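Local atomic coordinates of Alpha/beta fold hydrolase (Pseudomonas aeruginosa, PDB entry 6I8W), a protein that acts as a membrane phospholipase A of the alpha/beta hydrolase fold, degrading membrane phospholipids as a bacterial virulence factor. Residues L67-G70 against F71-K75; D74-N77 against W78-F81. All coordinates share one frame; numbering follows the deposited sequence.

In the fold
Contacts 1 and 2 form a single run of chain leading from the end of strand 64-68 to helix 79-82 of the alpha/beta hydrolase fold, and they share Asp74 and Lys75. Both are largely buried, but contact 1 lies almost at the centre of the chain, whereas contact 2 sits further out, where an isopropanol, probably from the crystallisation liquor, and a detergent reach Arg80. Backbone carbonyls and one imidazole dominate the chemistry of contact 1; in contact 2 a turn of 3-10 helix, a leucine and carboxylate pair, and a water bridge take over. The indole of Trp78 joins the two by packing against Leu67 and His69, and the myristic acid touches both.

Contact 1: residues L67-G70 against F71-K75. With MYR (myristic acid), chain C.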
loop_
_atom_site.group_PDB
_atom_site.type_symbol
_atom_site.label_atom_id
_atom_site.label_comp_id
_atom_site.label_asym_id
_atom_site.label_seq_id
_atom_site.Cartn_x
_atom_site.Cartn_y
_atom_site.Cartn_z
ATOM N N LEU A 67 1.618 8.219 3.069
ATOM C CA LEU A 67 1.228 7.260 2.040
ATOM C C LEU A 67 0.868 5.925 2.667
ATOM O O LEU A 67 1.640 5.381 3.465
ATOM C CB LEU A 67 2.369 7.073 1.017
ATOM C CG LEU A 67 3.034 8.344 0.468
ATOM C CD1 LEU A 67 4.166 7.991 -0.514
ATOM C CD2 LEU A 67 2.004 9.236 -0.222
ATOM N N ILE A 68 -0.284 5.377 2.288
ATOM C CA ILE A 68 -0.790 4.166 2.944
ATOM C C ILE A 68 -1.025 3.052 1.920
ATOM O O ILE A 68 -1.893 3.161 1.050
ATOM C CB ILE A 68 -2.112 4.445 3.699
ATOM C CG1 ILE A 68 -1.985 5.705 4.571
ATOM C CG2 ILE A 68 -2.538 3.222 4.530
ATOM C CD1 ILE A 68 -3.303 6.105 5.248
ATOM N N HIS A 69 -0.260 1.973 2.045
ATOM C CA HIS A 69 -0.330 0.853 1.111
ATOM C C HIS A 69 -1.634 0.038 1.255
ATOM O O HIS A 69 -2.404 0.215 2.212
ATOM C CB HIS A 69 0.872 -0.061 1.344
ATOM C CG HIS A 69 0.833 -0.729 2.682
ATOM N ND1 HIS A 69 0.017 -1.814 2.938
ATOM C CD2 HIS A 69 1.444 -0.433 3.856
ATOM C CE1 HIS A 69 0.152 -2.179 4.203
ATOM N NE2 HIS A 69 1.014 -1.358 4.787
ATOM N N GLY A 70 -1.845 -0.900 0.334
ATOM C CA GLY A 70 -3.048 -1.706 0.348
ATOM C C GLY A 70 -2.855 -3.092 0.938
ATOM O O GLY A 70 -1.837 -3.378 1.561
ATOM N N PHE A 71 -3.855 -3.947 0.747
ATOM C CA PHE A 71 -3.873 -5.278 1.335
ATOM C C PHE A 71 -2.690 -6.124 0.860
ATOM O O PHE A 71 -2.415 -6.198 -0.330
ATOM C CB PHE A 71 -5.184 -5.994 0.998
ATOM C CG PHE A 71 -5.211 -7.428 1.448
ATOM C CD1 PHE A 71 -5.499 -7.749 2.765
ATOM C CD2 PHE A 71 -4.909 -8.453 0.563
ATOM C CE1 PHE A 71 -5.514 -9.070 3.193
ATOM C CE2 PHE A 71 -4.907 -9.773 0.974
ATOM C CZ PHE A 71 -5.216 -10.090 2.295
ATOM N N GLY A 72 -1.985 -6.739 1.801
ATOM C CA GLY A 72 -0.899 -7.637 1.461
ATOM C C GLY A 72 0.362 -6.927 1.010
ATOM O O GLY A 72 1.381 -7.580 0.788
ATOM N N ALA A 73 0.296 -5.599 0.883
ATOM C CA ALA A 73 1.436 -4.798 0.431
ATOM C C ALA A 73 2.227 -4.222 1.610
ATOM O O ALA A 73 2.047 -4.634 2.754
ATOM C CB ALA A 73 0.945 -3.638 -0.512
ATOM N N ASP A 74 3.105 -3.262 1.332
ATOM C CA ASP A 74 3.880 -2.614 2.387
ATOM C C ASP A 74 4.396 -1.263 1.895
ATOM O O ASP A 74 4.101 -0.845 0.773
ATOM C CB ASP A 74 5.047 -3.500 2.872
ATOM C CG ASP A 74 6.025 -3.885 1.751
ATOM O OD1 ASP A 74 6.363 -3.042 0.903
ATOM O OD2 ASP A 74 6.484 -5.038 1.740
ATOM N N LYS A 75 5.172 -0.596 2.740
ATOM C CA LYS A 75 5.629 0.761 2.455
ATOM C C LYS A 75 6.523 0.825 1.215
ATOM O O LYS A 75 6.633 1.882 0.579
ATOM C CB LYS A 75 6.364 1.337 3.673
ATOM C CG LYS A 75 7.607 0.569 4.086
ATOM C CD LYS A 75 8.009 0.933 5.516
ATOM C CE LYS A 75 9.273 0.213 5.952
ATOM N NZ LYS A 75 9.131 -1.267 5.883
HETATM C C1 MYR C . -2.384 -4.539 -3.575
HETATM O O1 MYR C . -2.371 -3.330 -3.246
HETATM O O2 MYR C . -3.410 -5.250 -3.474
HETATM C C2 MYR C . -1.140 -5.142 -4.200
HETATM C C3 MYR C . -0.022 -4.101 -4.252
HETATM C C4 MYR C . 1.118 -4.544 -5.164
HETATM C C5 MYR C . 1.871 -5.738 -4.598
HETATM C C6 MYR C . 3.133 -5.983 -5.414
HETATM C C7 MYR C . 4.396 -5.811 -4.575
HETATM C C8 MYR C . 5.479 -5.079 -5.364
HETATM C C9 MYR C . 6.869 -5.661 -5.114
HETATM C C10 MYR C . 7.713 -4.712 -4.275
HETATM C C11 MYR C . 9.188 -5.102 -4.279
HETATM C C12 MYR C . 9.927 -4.401 -3.144
HETATM C C13 MYR C . 11.381 -4.156 -3.512
HETATM C C14 MYR C . 11.815 -2.785 -3.044
#
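With CG of His69 lodged between its backbone N and carbonyl carbon (chi1 66°), the imidazole is folded over the backbone of Ala73 and Asp74. One ring face receives the Asp74 CA from above, 3.7 Å from the ring centroid and close to the ring normal, a CH-pi contact. Over that face, nearer the rim, lies the Ala73 carbonyl, whose O is 3.4 Å from His69 CE1. At the root of the ring, His69 CB rests against the carbonyl of Asp74, 3.4 Å from Asp74 O. The ring is also held in its own plane: His69 ND1 donates to Gly70 O at 2.8 Å, the acceptor lying almost exactly in the imidazole plane, while NE2 is hydrogen-bonded to the backbone N of Leu96. These two bonds fix the ring's rotation. The sequence His-Gly-Phe-Gly directly after a central strand is the position of the oxyanion loop in many alpha/beta hydrolases, and a similar role is probable here, next to a putative nucleophile elbow around Ser137. Gly70 O is gripped a second time by Ala73 N, at 3.2 Å and 155°, which approaches from well above the carbonyl plane and closes a type II beta turn whose third residue, Gly72, has the positive phi the turn requires. Phe71 points its ring away from this turn, to pack edge-to-face with Phe229 of helix 208-234. The methyl of Ala73 rests against Gly70 O on one hand and myristic acid on the other, with Ala73 CB 3.9 Å from C3 of the fatty acid.

Contact 2: residues D74-N77 against W78-F81; sequences DKDN and WLRF. With MYR (myristic acid), chain C; BOG (octyl beta-D-glucopyranoside), chain D; IPA (isopropyl alcohol), chain E.
An Asx turn starts the short 3-10 run that leads into helix 79-82: Asp74 OD1 accepts from Asp76 N at 2.9 Å while Asp74 O takes the N-H of Asn77, and the next carbonyl, of Lys75, reaches Trp78. Lys75 O takes the backbone N-H of Trp78 at 3.2 Å and 163°. The same oxygen lies at the edge of the indole, near its plane, 3.6 Å from Trp78 CD1. With CG anti to the carbonyl carbon and beside the backbone N (chi1 -63°), the indole keeps CB of Asn77 over one of its faces. Asp76 and Leu79 run side by side in the same direction, and the leucine packs into the turn by its branch point: Leu79 CG is 3.2 Å from Asp76 O, while its CD1 reaches the carboxylate at 3.5 Å from Asp76 OD1. Two salt bridges hold that carboxylate, OD1 to Arg35 and OD2 to Arg31, and probably stabilise its negative charge. Asn77 turns its amide to the fatty acid, with OD1 3.2 Å from C3 of myristic acid. One water donates to Asn77 O at 2.7 Å, accepts from Phe81 N and meets the isopropanol hydroxyl, which in turn accepts from Arg80 N. The extended Arg80 carries its guanidinium to the detergent, with NE bridged to Glu34. Helix 3-38, which supplies Glu34, Arg31 and Arg35, therefore covers one flank together with strand 50-57, on which Leu79 rests through Leu55, while Phe81 packs against helix 293-308.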
loop_
_atom_site.group_PDB
_atom_site.type_symbol
_atom_site.label_atom_id
_atom_site.label_comp_id
_atom_site.label_asym_id
_atom_site.label_seq_id
_atom_site.Cartn_x
_atom_site.Cartn_y
_atom_site.Cartn_z
ATOM N N ASP A 74 3.105 -3.262 1.332
ATOM C CA ASP A 74 3.880 -2.614 2.387
ATOM C C ASP A 74 4.396 -1.263 1.895
ATOM O O ASP A 74 4.101 -0.845 0.773
ATOM C CB ASP A 74 5.047 -3.500 2.872
ATOM C CG ASP A 74 6.025 -3.885 1.751
ATOM O OD1 ASP A 74 6.363 -3.042 0.903
ATOM O OD2 ASP A 74 6.484 -5.038 1.740
ATOM N N LYS A 75 5.172 -0.596 2.740
ATOM C CA LYS A 75 5.629 0.761 2.455
ATOM C C LYS A 75 6.523 0.825 1.215
ATOM O O LYS A 75 6.633 1.882 0.579
ATOM C CB LYS A 75 6.364 1.337 3.673
ATOM C CG LYS A 75 7.607 0.569 4.086
ATOM C CD LYS A 75 8.009 0.933 5.516
ATOM C CE LYS A 75 9.273 0.213 5.952
ATOM N NZ LYS A 75 9.131 -1.267 5.883
ATOM N N ASP A 76 7.169 -0.284 0.857
ATOM C CA ASP A 76 8.041 -0.261 -0.336
ATOM C C ASP A 76 7.251 -0.173 -1.654
ATOM O O ASP A 76 7.847 0.062 -2.704
ATOM C CB ASP A 76 8.955 -1.490 -0.378
ATOM C CG ASP A 76 10.089 -1.414 0.640
ATOM O OD1 ASP A 76 10.662 -0.323 0.831
ATOM O OD2 ASP A 76 10.433 -2.453 1.234
ATOM N N ASN A 77 5.924 -0.345 -1.614
ATOM C CA ASN A 77 5.083 -0.052 -2.788
ATOM C C ASN A 77 5.247 1.385 -3.303
ATOM O O ASN A 77 4.967 1.672 -4.466
ATOM C CB ASN A 77 3.602 -0.260 -2.474
ATOM C CG ASN A 77 3.086 -1.641 -2.853
ATOM O OD1 ASN A 77 1.919 -1.781 -3.216
ATOM N ND2 ASN A 77 3.940 -2.653 -2.784
ATOM N N TRP A 78 5.675 2.279 -2.423
ATOM C CA TRP A 78 5.671 3.712 -2.714
ATOM C C TRP A 78 6.990 4.312 -3.189
ATOM O O TRP A 78 7.031 5.510 -3.456
ATOM C CB TRP A 78 5.231 4.484 -1.459
ATOM C CG TRP A 78 3.818 4.161 -1.018
ATOM C CD1 TRP A 78 3.426 3.367 0.040
ATOM C CD2 TRP A 78 2.620 4.634 -1.638
ATOM N NE1 TRP A 78 2.036 3.323 0.100
ATOM C CE2 TRP A 78 1.530 4.099 -0.919
ATOM C CE3 TRP A 78 2.365 5.485 -2.730
ATOM C CZ2 TRP A 78 0.205 4.388 -1.258
ATOM C CZ3 TRP A 78 1.067 5.752 -3.068
ATOM C CH2 TRP A 78 -0.006 5.212 -2.333
ATOM N N LEU A 79 8.053 3.511 -3.295
ATOM C CA LEU A 79 9.405 4.083 -3.466
ATOM C C LEU A 79 9.578 4.936 -4.719
ATOM O O LEU A 79 10.098 6.050 -4.659
ATOM C CB LEU A 79 10.464 2.968 -3.485
ATOM C CG LEU A 79 10.380 2.035 -2.266
ATOM C CD1 LEU A 79 11.541 1.045 -2.242
ATOM C CD2 LEU A 79 10.334 2.853 -0.996
ATOM N N ARG A 80 9.204 4.396 -5.867
ATOM C CA ARG A 80 9.452 5.113 -7.114
ATOM C C ARG A 80 8.518 6.309 -7.250
ATOM O O ARG A 80 8.864 7.324 -7.839
ATOM C CB ARG A 80 9.314 4.163 -8.301
ATOM C CG ARG A 80 10.496 3.192 -8.398
ATOM C CD ARG A 80 10.251 2.066 -9.377
ATOM N NE ARG A 80 11.420 1.199 -9.464
ATOM C CZ ARG A 80 11.455 0.065 -10.148
ATOM N NH1 ARG A 80 10.387 -0.322 -10.830
ATOM N NH2 ARG A 80 12.564 -0.663 -10.172
ATOM N N PHE A 81 7.325 6.172 -6.695
ATOM C CA PHE A 81 6.339 7.247 -6.666
ATOM C C PHE A 81 6.834 8.409 -5.813
ATOM O O PHE A 81 6.616 9.563 -6.132
ATOM C CB PHE A 81 5.016 6.680 -6.123
ATOM C CG PHE A 81 3.917 7.702 -5.892
ATOM C CD1 PHE A 81 3.097 8.098 -6.931
ATOM C CD2 PHE A 81 3.634 8.160 -4.610
ATOM C CE1 PHE A 81 2.042 8.991 -6.712
ATOM C CE2 PHE A 81 2.608 9.042 -4.379
ATOM C CZ PHE A 81 1.802 9.467 -5.441
HETATM C C1 MYR C . -2.384 -4.539 -3.575
HETATM O O1 MYR C . -2.371 -3.330 -3.246
HETATM O O2 MYR C . -3.410 -5.250 -3.474
HETATM C C2 MYR C . -1.140 -5.142 -4.200
HETATM C C3 MYR C . -0.022 -4.101 -4.252
HETATM C C4 MYR C . 1.118 -4.544 -5.164
HETATM C C5 MYR C . 1.871 -5.738 -4.598
HETATM C C6 MYR C . 3.133 -5.983 -5.414
HETATM C C7 MYR C . 4.396 -5.811 -4.575
HETATM C C8 MYR C . 5.479 -5.079 -5.364
HETATM C C9 MYR C . 6.869 -5.661 -5.114
HETATM C C10 MYR C . 7.713 -4.712 -4.275
HETATM C C11 MYR C . 9.188 -5.102 -4.279
HETATM C C12 MYR C . 9.927 -4.401 -3.144
HETATM C C13 MYR C . 11.381 -4.156 -3.512
HETATM C C14 MYR C . 11.815 -2.785 -3.044
HETATM C C1 BOG D . 14.950 -4.043 -10.271
HETATM O O1 BOG D . 13.628 -3.943 -9.738
HETATM C C2 BOG D . 14.838 -3.894 -11.794
HETATM O O2 BOG D . 14.480 -5.162 -12.340
HETATM C C3 BOG D . 16.104 -3.390 -12.484
HETATM O O3 BOG D . 15.869 -3.088 -13.868
HETATM C C4 BOG D . 16.570 -2.150 -11.747
HETATM O O4 BOG D . 17.685 -1.537 -12.420
HETATM C C5 BOG D . 16.932 -2.625 -10.341
HETATM O O5 BOG D . 15.754 -3.042 -9.633
HETATM C C6 BOG D . 17.704 -1.579 -9.535
HETATM O O6 BOG D . 16.852 -0.889 -8.619
HETATM C "C1'" BOG D . 13.565 -4.145 -8.330
HETATM C "C2'" BOG D . 12.207 -3.671 -7.832
HETATM C "C3'" BOG D . 11.166 -3.887 -8.917
HETATM C "C4'" BOG D . 9.752 -3.686 -8.403
HETATM C "C5'" BOG D . 8.840 -4.706 -9.069
HETATM C "C6'" BOG D . 7.375 -4.360 -8.855
HETATM C "C7'" BOG D . 6.509 -5.601 -9.019
HETATM C "C8'" BOG D . 6.760 -6.249 -10.360
HETATM C C1 IPA E . 7.638 -0.800 -6.104
HETATM C C2 IPA E . 8.666 0.279 -5.790
HETATM C C3 IPA E . 10.063 -0.179 -6.186
HETATM O O2 IPA E . 8.306 1.487 -6.475
HETATM O O HOH W 1 6.225 3.266 -6.246
#